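Local structure of oxalate biosynthetic component 1 (Burkholderia thailandensis, 5IKY) at residues F456-V461 and N481-R486; F857-D862 and T940-D945; R878-R883 and V946-D951. The protein is a bifunctional enzyme of quorum sensing-dependent oxalogenesis that combines an oxalate-producing serine hydrolase activity with an additional lyase activity. All blocks are in the same frame, centred on the assembly; numbering follows the deposited sequence.

Contact 1 of 3, residues F456-V461 and N481-R486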
ATOM      1  N   PHE A 456     -18.458   6.429  22.285  1.00 58.65           N
ATOM      2  CA  PHE A 456     -19.356   7.068  21.326  1.00 55.62           C
ATOM      3  C   PHE A 456     -19.075   6.656  19.879  1.00 58.54           C
ATOM      4  O   PHE A 456     -19.827   7.011  18.973  1.00 75.44           O
ATOM      5  CB  PHE A 456     -19.264   8.592  21.456  1.00 52.45           C
ATOM      6  CG  PHE A 456     -19.595   9.103  22.829  1.00 61.55           C
ATOM      7  CD1 PHE A 456     -20.894   9.456  23.158  1.00 69.15           C
ATOM      8  CD2 PHE A 456     -18.609   9.224  23.795  1.00 62.40           C
ATOM      9  CE1 PHE A 456     -21.202   9.922  24.423  1.00 72.12           C
ATOM     10  CE2 PHE A 456     -18.912   9.688  25.062  1.00 60.76           C
ATOM     11  CZ  PHE A 456     -20.210  10.037  25.376  1.00 66.71           C
ATOM     12  N   GLN A 457     -17.996   5.905  19.664  1.00 53.66           N
ATOM     13  CA  GLN A 457     -17.604   5.492  18.316  1.00 62.01           C
ATOM     14  C   GLN A 457     -18.634   4.570  17.670  1.00 70.27           C
ATOM     15  O   GLN A 457     -18.580   4.316  16.466  1.00 82.63           O
ATOM     16  CB  GLN A 457     -16.230   4.814  18.335  1.00 56.43           C
ATOM     17  CG  GLN A 457     -15.075   5.799  18.357  1.00 77.96           C
ATOM     18  CD  GLN A 457     -13.748   5.174  17.988  1.00 84.65           C
ATOM     19  OE1 GLN A 457     -13.621   3.953  17.917  1.00 94.78           O
ATOM     20  NE2 GLN A 457     -12.748   6.016  17.748  1.00 81.44           N
ATOM     21  N   ALA A 458     -19.574   4.080  18.469  1.00 64.87           N
ATOM     22  CA  ALA A 458     -20.692   3.315  17.944  1.00 64.44           C
ATOM     23  C   ALA A 458     -21.643   4.227  17.170  1.00 62.84           C
ATOM     24  O   ALA A 458     -22.478   3.756  16.400  1.00 80.84           O
ATOM     25  CB  ALA A 458     -21.430   2.609  19.070  1.00 75.22           C
ATOM     26  N   LEU A 459     -21.504   5.534  17.378  1.00 66.40           N
ATOM     27  CA  LEU A 459     -22.350   6.523  16.714  1.00 65.03           C
ATOM     28  C   LEU A 459     -21.661   7.133  15.501  1.00 66.52           C
ATOM     29  O   LEU A 459     -22.272   7.881  14.739  1.00 65.23           O
ATOM     30  CB  LEU A 459     -22.734   7.638  17.685  1.00 56.41           C
ATOM     31  CG  LEU A 459     -23.323   7.232  19.033  1.00 64.53           C
ATOM     32  CD1 LEU A 459     -23.565   8.470  19.872  1.00 66.65           C
ATOM     33  CD2 LEU A 459     -24.610   6.452  18.835  1.00 68.81           C
ATOM     34  N   LEU A 460     -20.385   6.803  15.334  1.00 57.53           N
ATOM     35  CA  LEU A 460     -19.528   7.451  14.349  1.00 55.29           C
ATOM     36  C   LEU A 460     -20.097   7.416  12.933  1.00 56.36           C
ATOM     37  O   LEU A 460     -20.257   8.457  12.297  1.00 57.74           O
ATOM     38  CB  LEU A 460     -18.144   6.803  14.376  1.00 56.53           C
ATOM     39  CG  LEU A 460     -16.954   7.677  13.986  1.00 58.81           C
ATOM     40  CD1 LEU A 460     -17.138   9.101  14.476  1.00 52.35           C
ATOM     41  CD2 LEU A 460     -15.677   7.082  14.559  1.00 66.56           C
ATOM     42  N   VAL A 461     -20.414   6.225  12.444  1.00 57.96           N
ATOM     43  CA  VAL A 461     -20.919   6.079  11.082  1.00 50.50           C
ATOM     44  C   VAL A 461     -22.311   6.691  10.911  1.00 56.77           C
ATOM     45  O   VAL A 461     -22.534   7.479   9.994  1.00 59.84           O
ATOM     46  CB  VAL A 461     -20.963   4.601  10.660  1.00 52.56           C
ATOM     47  CG1 VAL A 461     -21.641   4.457   9.311  1.00 52.22           C
ATOM     48  CG2 VAL A 461     -19.558   4.028  10.616  1.00 47.92           C
ATOM     49  N   ASN A 481     -10.138   0.971  22.219  1.00 49.49           N
ATOM     50  CA  ASN A 481     -10.836  -0.287  21.984  1.00 54.80           C
ATOM     51  C   ASN A 481     -11.361  -0.396  20.558  1.00 52.87           C
ATOM     52  O   ASN A 481     -11.363   0.580  19.807  1.00 50.88           O
ATOM     53  CB  ASN A 481     -11.996  -0.450  22.968  1.00 46.44           C
ATOM     54  CG  ASN A 481     -11.557  -0.336  24.411  1.00 60.83           C
ATOM     55  OD1 ASN A 481     -10.427  -0.680  24.761  1.00 72.74           O
ATOM     56  ND2 ASN A 481     -12.454   0.147  25.263  1.00 55.47           N
ATOM     57  N   VAL A 482     -11.805  -1.593  20.195  1.00 57.52           N
ATOM     58  CA  VAL A 482     -12.428  -1.830  18.899  1.00 53.94           C
ATOM     59  C   VAL A 482     -13.540  -2.865  19.064  1.00 58.25           C
ATOM     60  O   VAL A 482     -13.424  -3.795  19.865  1.00 58.61           O
ATOM     61  CB  VAL A 482     -11.398  -2.305  17.842  1.00 54.83           C
ATOM     62  CG1 VAL A 482     -10.758  -3.626  18.255  1.00 45.74           C
ATOM     63  CG2 VAL A 482     -12.043  -2.419  16.467  1.00 46.08           C
ATOM     64  N   PHE A 483     -14.631  -2.691  18.329  1.00 61.20           N
ATOM     65  CA  PHE A 483     -15.743  -3.624  18.421  1.00 65.07           C
ATOM     66  C   PHE A 483     -15.455  -4.895  17.630  1.00 59.07           C
ATOM     67  O   PHE A 483     -15.061  -4.842  16.466  1.00 66.55           O
ATOM     68  CB  PHE A 483     -17.037  -2.971  17.937  1.00 66.97           C
ATOM     69  CG  PHE A 483     -17.522  -1.864  18.830  1.00 65.87           C
ATOM     70  CD1 PHE A 483     -18.017  -2.145  20.094  1.00 54.21           C
ATOM     71  CD2 PHE A 483     -17.484  -0.546  18.409  1.00 67.18           C
ATOM     72  CE1 PHE A 483     -18.463  -1.132  20.920  1.00 55.43           C
ATOM     73  CE2 PHE A 483     -17.930   0.471  19.230  1.00 66.74           C
ATOM     74  CZ  PHE A 483     -18.419   0.179  20.486  1.00 61.00           C
ATOM     75  N   ASP A 484     -15.646  -6.035  18.287  1.00 53.12           N
ATOM     76  CA  ASP A 484     -15.436  -7.335  17.667  1.00 52.39           C
ATOM     77  C   ASP A 484     -16.512  -8.301  18.150  1.00 64.75           C
ATOM     78  O   ASP A 484     -16.533  -8.683  19.321  1.00 58.07           O
ATOM     79  CB  ASP A 484     -14.039  -7.872  17.994  1.00 62.55           C
ATOM     80  CG  ASP A 484     -13.627  -9.029  17.097  1.00 72.15           C
ATOM     81  OD1 ASP A 484     -14.512  -9.713  16.539  1.00 72.84           O
ATOM     82  OD2 ASP A 484     -12.407  -9.258  16.955  1.00 65.22           O
ATOM     83  N   ALA A 485     -17.398  -8.691  17.241  1.00 67.68           N
ATOM     84  CA  ALA A 485     -18.538  -9.536  17.584  1.00 70.16           C
ATOM     85  C   ALA A 485     -18.118 -10.945  18.008  1.00 69.79           C
ATOM     86  O   ALA A 485     -18.854 -11.631  18.717  1.00 62.08           O
ATOM     87  CB  ALA A 485     -19.505  -9.604  16.413  1.00 58.41           C
ATOM     88  N   ARG A 486     -16.932 -11.370  17.580  1.00 63.29           N
ATOM     89  CA  ARG A 486     -16.429 -12.701  17.909  1.00 60.80           C
ATOM     90  C   ARG A 486     -16.033 -12.817  19.379  1.00 59.25           C
ATOM     91  O   ARG A 486     -15.893 -13.919  19.912  1.00 81.89           O
ATOM     92  CB  ARG A 486     -15.230 -13.049  17.027  1.00 56.78           C
ATOM     93  CG  ARG A 486     -15.514 -12.997  15.538  1.00 59.43           C
ATOM     94  CD  ARG A 486     -14.220 -13.046  14.744  1.00 80.26           C
ATOM     95  NE  ARG A 486     -13.326 -11.951  15.111  1.00 92.36           N
ATOM     96  CZ  ARG A 486     -12.125 -11.755  14.578  1.00 98.23           C
ATOM     97  NH1 ARG A 486     -11.666 -12.582  13.649  1.00107.85           N
ATOM     98  NH2 ARG A 486     -11.382 -10.731  14.975  1.00101.48           N
TER
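Asp484 OD1, just beyond the Phe483 that reaches across to Ala458, is gripped twice by Arg486. The backbone N of Arg486 comes to OD1 from above the carboxylate plane at 3.1 Å, closing an Asx turn, while Arg486 NE meets the syn lone pair of OD1 at 2.9 Å. Asp484 OD2 takes Arg486 NH2 at 2.7 Å in a nearly straight bond, so the guanidinium lies side-on, its NE and NH2 each bonded to a different carboxylate oxygen. Arg492 adds a second salt bridge to OD2, which ties the turn to the neighbouring strand.

The contact itself is made by Phe483. Phe483 sets out toward 456-461 and, with CG anti to the carbonyl carbon (chi1 -67°), its ring ends beside Ala458. Ring atom CE2 lies 4.0 Å from Ala458 N, and Ala458 CB sits 4.1 Å from Phe483 CE2 and equally far from its CZ. The backbone C of Gln457 approaches the ring edge near its plane. Gln457 itself points toward the strand and lies on Asp478 and Ala479, its side chain about 13 Å from the magnesium ion. Phe483 thus joins the turn leading into helix 460-466 to the hairpin 481-483/491-493, two consecutive beta-alpha connections of a TIM barrel.

Contact 2 of 3, residues F857-D862 and T940-D945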
ATOM      1  N   PHE A 857       0.352   1.543 -26.970  1.00 53.20           N
ATOM      2  CA  PHE A 857      -0.464   2.650 -26.481  1.00 64.94           C
ATOM      3  C   PHE A 857      -1.327   3.271 -27.575  1.00 69.30           C
ATOM      4  O   PHE A 857      -2.428   3.751 -27.305  1.00 70.82           O
ATOM      5  CB  PHE A 857       0.423   3.725 -25.852  1.00 51.02           C
ATOM      6  CG  PHE A 857       0.956   3.353 -24.498  1.00 53.71           C
ATOM      7  CD1 PHE A 857       0.111   3.289 -23.404  1.00 49.34           C
ATOM      8  CD2 PHE A 857       2.301   3.071 -24.318  1.00 50.32           C
ATOM      9  CE1 PHE A 857       0.594   2.950 -22.157  1.00 48.64           C
ATOM     10  CE2 PHE A 857       2.791   2.729 -23.072  1.00 59.18           C
ATOM     11  CZ  PHE A 857       1.937   2.668 -21.989  1.00 55.27           C
ATOM     12  N   ALA A 858      -0.826   3.270 -28.805  1.00 64.50           N
ATOM     13  CA  ALA A 858      -1.589   3.793 -29.931  1.00 63.72           C
ATOM     14  C   ALA A 858      -2.809   2.916 -30.190  1.00 65.10           C
ATOM     15  O   ALA A 858      -3.866   3.406 -30.586  1.00 60.64           O
ATOM     16  CB  ALA A 858      -0.719   3.882 -31.174  1.00 55.51           C
ATOM     17  N   LEU A 859      -2.652   1.616 -29.963  1.00 67.63           N
ATOM     18  CA  LEU A 859      -3.756   0.674 -30.105  1.00 69.46           C
ATOM     19  C   LEU A 859      -4.804   0.941 -29.033  1.00 69.01           C
ATOM     20  O   LEU A 859      -6.006   0.871 -29.293  1.00 72.96           O
ATOM     21  CB  LEU A 859      -3.256  -0.768 -30.016  1.00 69.84           C
ATOM     22  CG  LEU A 859      -4.289  -1.855 -30.320  1.00 63.14           C
ATOM     23  CD1 LEU A 859      -4.779  -1.733 -31.753  1.00 59.83           C
ATOM     24  CD2 LEU A 859      -3.713  -3.237 -30.062  1.00 67.27           C
ATOM     25  N   ASN A 860      -4.336   1.247 -27.826  1.00 64.57           N
ATOM     26  CA  ASN A 860      -5.215   1.636 -26.728  1.00 59.65           C
ATOM     27  C   ASN A 860      -6.087   2.833 -27.087  1.00 66.82           C
ATOM     28  O   ASN A 860      -7.257   2.897 -26.707  1.00 65.97           O
ATOM     29  CB  ASN A 860      -4.397   1.972 -25.479  1.00 63.54           C
ATOM     30  CG  ASN A 860      -3.991   0.744 -24.690  1.00 56.35           C
ATOM     31  OD1 ASN A 860      -4.149  -0.389 -25.144  1.00 74.28           O
ATOM     32  ND2 ASN A 860      -3.459   0.968 -23.496  1.00 57.07           N
ATOM     33  N   ALA A 861      -5.505   3.779 -27.821  1.00 68.67           N
ATOM     34  CA  ALA A 861      -6.169   5.040 -28.134  1.00 67.57           C
ATOM     35  C   ALA A 861      -7.001   4.954 -29.406  1.00 66.37           C
ATOM     36  O   ALA A 861      -7.518   5.962 -29.886  1.00 84.24           O
ATOM     37  CB  ALA A 861      -5.142   6.155 -28.256  1.00 62.34           C
ATOM     38  N   ASP A 862      -7.126   3.748 -29.949  1.00 69.44           N
ATOM     39  CA  ASP A 862      -7.900   3.532 -31.164  1.00 76.37           C
ATOM     40  C   ASP A 862      -9.328   3.108 -30.821  1.00 87.61           C
ATOM     41  O   ASP A 862      -9.550   1.999 -30.339  1.00 97.65           O
ATOM     42  CB  ASP A 862      -7.223   2.481 -32.045  1.00 83.47           C
ATOM     43  CG  ASP A 862      -7.773   2.455 -33.457  1.00 96.05           C
ATOM     44  OD1 ASP A 862      -8.292   3.494 -33.919  1.00 96.05           O
ATOM     45  OD2 ASP A 862      -7.678   1.392 -34.107  1.00 90.09           O
ATOM     46  N   THR A 940      -0.462  -7.336 -30.212  1.00 67.89           N
ATOM     47  CA  THR A 940      -0.185  -7.898 -31.528  1.00 73.29           C
ATOM     48  C   THR A 940      -1.349  -8.775 -31.981  1.00 81.01           C
ATOM     49  O   THR A 940      -1.722  -8.773 -33.154  1.00 93.62           O
ATOM     50  CB  THR A 940       1.121  -8.724 -31.524  1.00 85.15           C
ATOM     51  OG1 THR A 940       2.227  -7.876 -31.187  1.00 80.77           O
ATOM     52  CG2 THR A 940       1.371  -9.352 -32.888  1.00 80.18           C
ATOM     53  N   ALA A 941      -1.926  -9.506 -31.032  1.00 84.49           N
ATOM     54  CA  ALA A 941      -3.043 -10.402 -31.311  1.00 81.46           C
ATOM     55  C   ALA A 941      -4.272  -9.651 -31.811  1.00 81.33           C
ATOM     56  O   ALA A 941      -4.866 -10.023 -32.822  1.00 89.90           O
ATOM     57  CB  ALA A 941      -3.390 -11.200 -30.070  1.00 66.28           C
ATOM     58  N   GLN A 942      -4.651  -8.594 -31.100  1.00 88.22           N
ATOM     59  CA  GLN A 942      -5.826  -7.811 -31.470  1.00 80.89           C
ATOM     60  C   GLN A 942      -5.619  -7.078 -32.791  1.00 77.44           C
ATOM     61  O   GLN A 942      -6.583  -6.734 -33.474  1.00 77.96           O
ATOM     62  CB  GLN A 942      -6.176  -6.815 -30.365  1.00 78.57           C
ATOM     63  CG  GLN A 942      -7.118  -7.375 -29.312  1.00 75.79           C
ATOM     64  CD  GLN A 942      -7.240  -6.474 -28.103  1.00 75.90           C
ATOM     65  OE1 GLN A 942      -8.339  -6.227 -27.605  1.00 87.20           O
ATOM     66  NE2 GLN A 942      -6.106  -5.982 -27.617  1.00 72.56           N
ATOM     67  N   GLN A 943      -4.362  -6.843 -33.151  1.00 76.77           N
ATOM     68  CA  GLN A 943      -4.052  -6.236 -34.438  1.00 76.96           C
ATOM     69  C   GLN A 943      -4.223  -7.253 -35.564  1.00 78.77           C
ATOM     70  O   GLN A 943      -4.448  -6.880 -36.715  1.00 76.98           O
ATOM     71  CB  GLN A 943      -2.634  -5.662 -34.440  1.00 68.65           C
ATOM     72  CG  GLN A 943      -2.514  -4.342 -33.695  1.00 75.17           C
ATOM     73  CD  GLN A 943      -1.077  -3.899 -33.510  1.00 80.62           C
ATOM     74  OE1 GLN A 943      -0.479  -3.303 -34.404  1.00 76.53           O
ATOM     75  NE2 GLN A 943      -0.517  -4.183 -32.339  1.00 86.98           N
ATOM     76  N   LEU A 944      -4.120  -8.537 -35.229  1.00 74.10           N
ATOM     77  CA  LEU A 944      -4.382  -9.593 -36.203  1.00 87.69           C
ATOM     78  C   LEU A 944      -5.879  -9.690 -36.469  1.00 89.92           C
ATOM     79  O   LEU A 944      -6.307  -9.942 -37.596  1.00 90.64           O
ATOM     80  CB  LEU A 944      -3.850 -10.945 -35.720  1.00 86.17           C
ATOM     81  CG  LEU A 944      -2.375 -11.072 -35.335  1.00 88.81           C
ATOM     82  CD1 LEU A 944      -1.983 -12.540 -35.209  1.00 74.54           C
ATOM     83  CD2 LEU A 944      -1.476 -10.352 -36.326  1.00 90.46           C
ATOM     84  N   ASP A 945      -6.667  -9.491 -35.416  1.00 86.72           N
ATOM     85  CA  ASP A 945      -8.121  -9.527 -35.516  1.00 88.78           C
ATOM     86  C   ASP A 945      -8.628  -8.386 -36.388  1.00 95.95           C
ATOM     87  O   ASP A 945      -9.546  -8.564 -37.190  1.00102.19           O
ATOM     88  CB  ASP A 945      -8.751  -9.449 -34.123  1.00 89.46           C
ATOM     89  CG  ASP A 945      -8.269 -10.555 -33.203  1.00111.83           C
ATOM     90  OD1 ASP A 945      -7.410 -11.355 -33.628  1.00130.94           O
ATOM     91  OD2 ASP A 945      -8.738 -10.614 -32.046  1.00110.19           O
TER
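Leu859 turns its CG anti to the backbone N (chi1 -173°), and Gln943 turns its own CG anti to the carbonyl carbon (chi1 -77°), which sets the leucine fork against the glutamine stem. The contact is helix-to-helix packing in the alpha/beta-hydrolase part of the chain: the last turn of helix 849-860 lies against helix 937-955, the helix that follows strand 929-935 and leads on toward the parallel neighbour strand 969-976.

Leu859 does all the work on its side, directed at the other helix, and its nearest backbone neighbour is Gln943, at a CA to CA distance of 8.2 Å. Its two methyls share one target, since CD1 and CD2 each lie 4.0 Å from Gln943 CG. CD2 also reaches back one residue, to Gln942 CB at 4.4 Å, and so rests on two successive side chains of the same helix. Beyond CG the chain of Gln943 is extended, carrying its amide past the leucine at an oblique angle.

Both glutamines present aliphatic stems to Leu859 while their buried amides are satisfied elsewhere. Gln943 NE2 bonds to Asn855 OD1 on the leucine's own helix and to Ala939 O, and Gln943 OE1 accepts from Ser869 N. Gln942 bonds to His981 N and Asp979 O, and Asn860 also accepts from the backbone N of Asp979, so one loop is held from both helices.

These bonds fix the rotation of the Gln943 amide, and they leave its NE2 4.0 Å from Leu859 CD2, a plain van der Waals contact.

Contact 3 of 3, residues R878-R883 and V946-D951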
ATOM      1  N   ARG A 878       0.576 -14.395 -42.906  1.00103.80           N
ATOM      2  CA  ARG A 878       1.163 -15.725 -43.028  1.00106.42           C
ATOM      3  C   ARG A 878       0.534 -16.723 -42.056  1.00108.80           C
ATOM      4  O   ARG A 878       0.611 -17.933 -42.265  1.00 97.36           O
ATOM      5  CB  ARG A 878       2.676 -15.661 -42.804  1.00101.40           C
ATOM      6  N   LEU A 879      -0.096 -16.211 -41.002  1.00107.39           N
ATOM      7  CA  LEU A 879      -0.640 -17.063 -39.946  1.00102.63           C
ATOM      8  C   LEU A 879      -2.169 -17.093 -39.904  1.00107.23           C
ATOM      9  O   LEU A 879      -2.765 -18.151 -39.704  1.00123.23           O
ATOM     10  CB  LEU A 879      -0.102 -16.613 -38.584  1.00 95.15           C
ATOM     11  CG  LEU A 879      -0.747 -17.203 -37.327  1.00 94.74           C
ATOM     12  CD1 LEU A 879      -0.523 -18.703 -37.244  1.00 84.37           C
ATOM     13  CD2 LEU A 879      -0.223 -16.505 -36.079  1.00 96.35           C
ATOM     14  N   ILE A 880      -2.803 -15.938 -40.090  1.00 98.30           N
ATOM     15  CA  ILE A 880      -4.251 -15.835 -39.921  1.00 95.83           C
ATOM     16  C   ILE A 880      -5.006 -15.747 -41.250  1.00102.83           C
ATOM     17  O   ILE A 880      -6.061 -16.362 -41.411  1.00103.67           O
ATOM     18  CB  ILE A 880      -4.621 -14.614 -39.056  1.00 97.33           C
ATOM     19  CG1 ILE A 880      -3.855 -14.645 -37.731  1.00 91.23           C
ATOM     20  CG2 ILE A 880      -6.121 -14.566 -38.803  1.00 79.53           C
ATOM     21  CD1 ILE A 880      -4.133 -15.873 -36.895  1.00 85.45           C
ATOM     22  N   LEU A 881      -4.467 -14.980 -42.194  1.00107.95           N
ATOM     23  CA  LEU A 881      -5.097 -14.794 -43.506  1.00107.18           C
ATOM     24  C   LEU A 881      -5.452 -16.090 -44.261  1.00109.43           C
ATOM     25  O   LEU A 881      -6.512 -16.153 -44.886  1.00101.98           O
ATOM     26  CB  LEU A 881      -4.206 -13.922 -44.399  1.00103.25           C
ATOM     27  CG  LEU A 881      -4.714 -13.671 -45.823  1.00 92.60           C
ATOM     28  CD1 LEU A 881      -6.076 -12.990 -45.811  1.00 93.21           C
ATOM     29  CD2 LEU A 881      -3.709 -12.859 -46.626  1.00 90.23           C
ATOM     30  N   PRO A 882      -4.578 -17.120 -44.224  1.00111.52           N
ATOM     31  CA  PRO A 882      -4.965 -18.352 -44.928  1.00111.22           C
ATOM     32  C   PRO A 882      -6.252 -19.000 -44.409  1.00118.11           C
ATOM     33  O   PRO A 882      -6.865 -19.790 -45.129  1.00115.38           O
ATOM     34  CB  PRO A 882      -3.769 -19.278 -44.687  1.00103.55           C
ATOM     35  CG  PRO A 882      -2.623 -18.358 -44.522  1.00111.22           C
ATOM     36  CD  PRO A 882      -3.171 -17.175 -43.781  1.00102.77           C
ATOM     37  N   ARG A 883      -6.657 -18.668 -43.187  1.00103.01           N
ATOM     38  CA  ARG A 883      -7.883 -19.216 -42.612  1.00 96.86           C
ATOM     39  C   ARG A 883      -9.124 -18.544 -43.198  1.00114.37           C
ATOM     40  O   ARG A 883     -10.252 -18.918 -42.874  1.00120.84           O
ATOM     41  CB  ARG A 883      -7.874 -19.064 -41.091  1.00 99.68           C
ATOM     42  CG  ARG A 883      -6.588 -19.523 -40.429  1.00 96.51           C
ATOM     43  CD  ARG A 883      -6.591 -19.224 -38.937  1.00 97.39           C
ATOM     44  NE  ARG A 883      -7.601 -19.993 -38.218  1.00104.59           N
ATOM     45  CZ  ARG A 883      -7.418 -21.233 -37.773  1.00120.03           C
ATOM     46  NH1 ARG A 883      -6.264 -21.851 -37.984  1.00117.32           N
ATOM     47  NH2 ARG A 883      -8.391 -21.858 -37.126  1.00131.59           N
ATOM     48  N   VAL A 946      -8.020  -7.215 -36.221  1.00 97.67           N
ATOM     49  CA  VAL A 946      -8.374  -6.031 -36.996  1.00 99.81           C
ATOM     50  C   VAL A 946      -8.162  -6.259 -38.490  1.00100.67           C
ATOM     51  O   VAL A 946      -9.038  -5.964 -39.304  1.00 97.35           O
ATOM     52  CB  VAL A 946      -7.554  -4.801 -36.546  1.00 88.20           C
ATOM     53  CG1 VAL A 946      -7.690  -3.665 -37.548  1.00 92.43           C
ATOM     54  CG2 VAL A 946      -7.988  -4.351 -35.159  1.00 74.14           C
ATOM     55  N   GLN A 947      -6.995  -6.790 -38.842  1.00 99.19           N
ATOM     56  CA  GLN A 947      -6.662  -7.065 -40.234  1.00100.21           C
ATOM     57  C   GLN A 947      -7.572  -8.135 -40.825  1.00102.17           C
ATOM     58  O   GLN A 947      -7.894  -8.099 -42.014  1.00113.87           O
ATOM     59  CB  GLN A 947      -5.201  -7.497 -40.358  1.00 92.60           C
ATOM     60  CG  GLN A 947      -4.204  -6.456 -39.889  1.00 85.64           C
ATOM     61  CD  GLN A 947      -2.771  -6.905 -40.076  1.00 92.02           C
ATOM     62  OE1 GLN A 947      -2.287  -7.018 -41.203  1.00 94.70           O
ATOM     63  NE2 GLN A 947      -2.083  -7.166 -38.970  1.00 91.99           N
ATOM     64  N   ALA A 948      -7.979  -9.087 -39.990  1.00 93.92           N
ATOM     65  CA  ALA A 948      -8.877 -10.152 -40.419  1.00 95.22           C
ATOM     66  C   ALA A 948     -10.243  -9.585 -40.788  1.00109.82           C
ATOM     67  O   ALA A 948     -10.864 -10.018 -41.758  1.00120.37           O
ATOM     68  CB  ALA A 948      -9.012 -11.207 -39.332  1.00 81.34           C
ATOM     69  N   CYS A 949     -10.704  -8.613 -40.007  1.00110.28           N
ATOM     70  CA  CYS A 949     -11.968  -7.941 -40.289  1.00109.27           C
ATOM     71  C   CYS A 949     -11.885  -7.146 -41.588  1.00109.40           C
ATOM     72  O   CYS A 949     -12.838  -7.113 -42.365  1.00108.89           O
ATOM     73  CB  CYS A 949     -12.360  -7.019 -39.131  1.00 90.07           C
ATOM     74  SG  CYS A 949     -12.732  -7.870 -37.579  1.00113.62           S
ATOM     75  N   ARG A 950     -10.740  -6.511 -41.818  1.00106.03           N
ATOM     76  CA  ARG A 950     -10.531  -5.713 -43.022  1.00106.65           C
ATOM     77  C   ARG A 950     -10.561  -6.585 -44.275  1.00115.81           C
ATOM     78  O   ARG A 950     -11.201  -6.238 -45.267  1.00121.98           O
ATOM     79  CB  ARG A 950      -9.205  -4.952 -42.939  1.00 87.55           C
ATOM     80  N   ASP A 951      -9.867  -7.718 -44.225  1.00111.54           N
ATOM     81  CA  ASP A 951      -9.870  -8.661 -45.339  1.00119.97           C
ATOM     82  C   ASP A 951     -11.186  -9.426 -45.409  1.00124.48           C
ATOM     83  O   ASP A 951     -11.744  -9.616 -46.490  1.00131.74           O
ATOM     84  CB  ASP A 951      -8.701  -9.643 -45.225  1.00122.70           C
ATOM     85  CG  ASP A 951      -7.392  -9.051 -45.711  1.00125.60           C
ATOM     86  OD1 ASP A 951      -7.425  -7.992 -46.371  1.00130.61           O
ATOM     87  OD2 ASP A 951      -6.332  -9.654 -45.443  1.00119.72           O
TER
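Leu881 approaches Asp951 step by step along its side chain. Its CB stands 4.9 Å from Asp951 OD2, too far to touch. The first torsion then places CG anti to the backbone N (chi1 178°), swinging the branch toward helix 937-955, although the residue does not set out in that direction. At the tip the methyls differ: CD1 comes to 3.4 Å from Asp951 OD2 and 4.2 Å from Asp951 CG, whereas CD2 stays 4.3 Å from the same oxygen. The two side chains meet at about a right angle, with the methyl against an oxygen of the carboxylate.

Asp951 leans toward the leucine from its own helix, and OD2 is hydrogen-bonded to Tyr876 OH on helix 870-879. Leu881 also packs on Tyr876, so the tyrosine links both partners.

One residue back, Ile880 provides the apolar part of the contact. Its CG2 lies 4.5 Å from Ala948 CB, one helical turn before Asp951; the Ile880 side chain also packs on Phe965 of helix 959-966. Arg883 N is bonded to Ile880 O as the chain leaves helix 870-879 for a 3-10 segment that begins at Leu881 and runs on beyond Arg883. Ala948 is small, and the backbones come close there: Leu881 and Ala948 have their CA atoms 6.7 Å apart.

Between the two segments the join therefore rests on van der Waals packing, while the polar demand of OD2 is met at least in part by the Tyr876 hydroxyl.

From the N terminus, contact 1 comes first and closes a short loop of 19 residues, holding the rest of helix 460-466 and barrel strand 471-474. It is complete long before the others begin, and its centre lies about 51 Å from that of contact 2, across the centre of the chain. Contact 2 closes a loop of 77 residues and contact 3 one of 62, and the two cross in sequence: 857-862, 878-883, 940-945, 946-951. The end of helix 849-860 and the chain just after helix 870-879 are thereby both packed on helix 937-955. The centres of contacts 2 and 3 are about 14 Å apart, and Leu944 CD1 touches Ile880 CG1 at 3.8 Å.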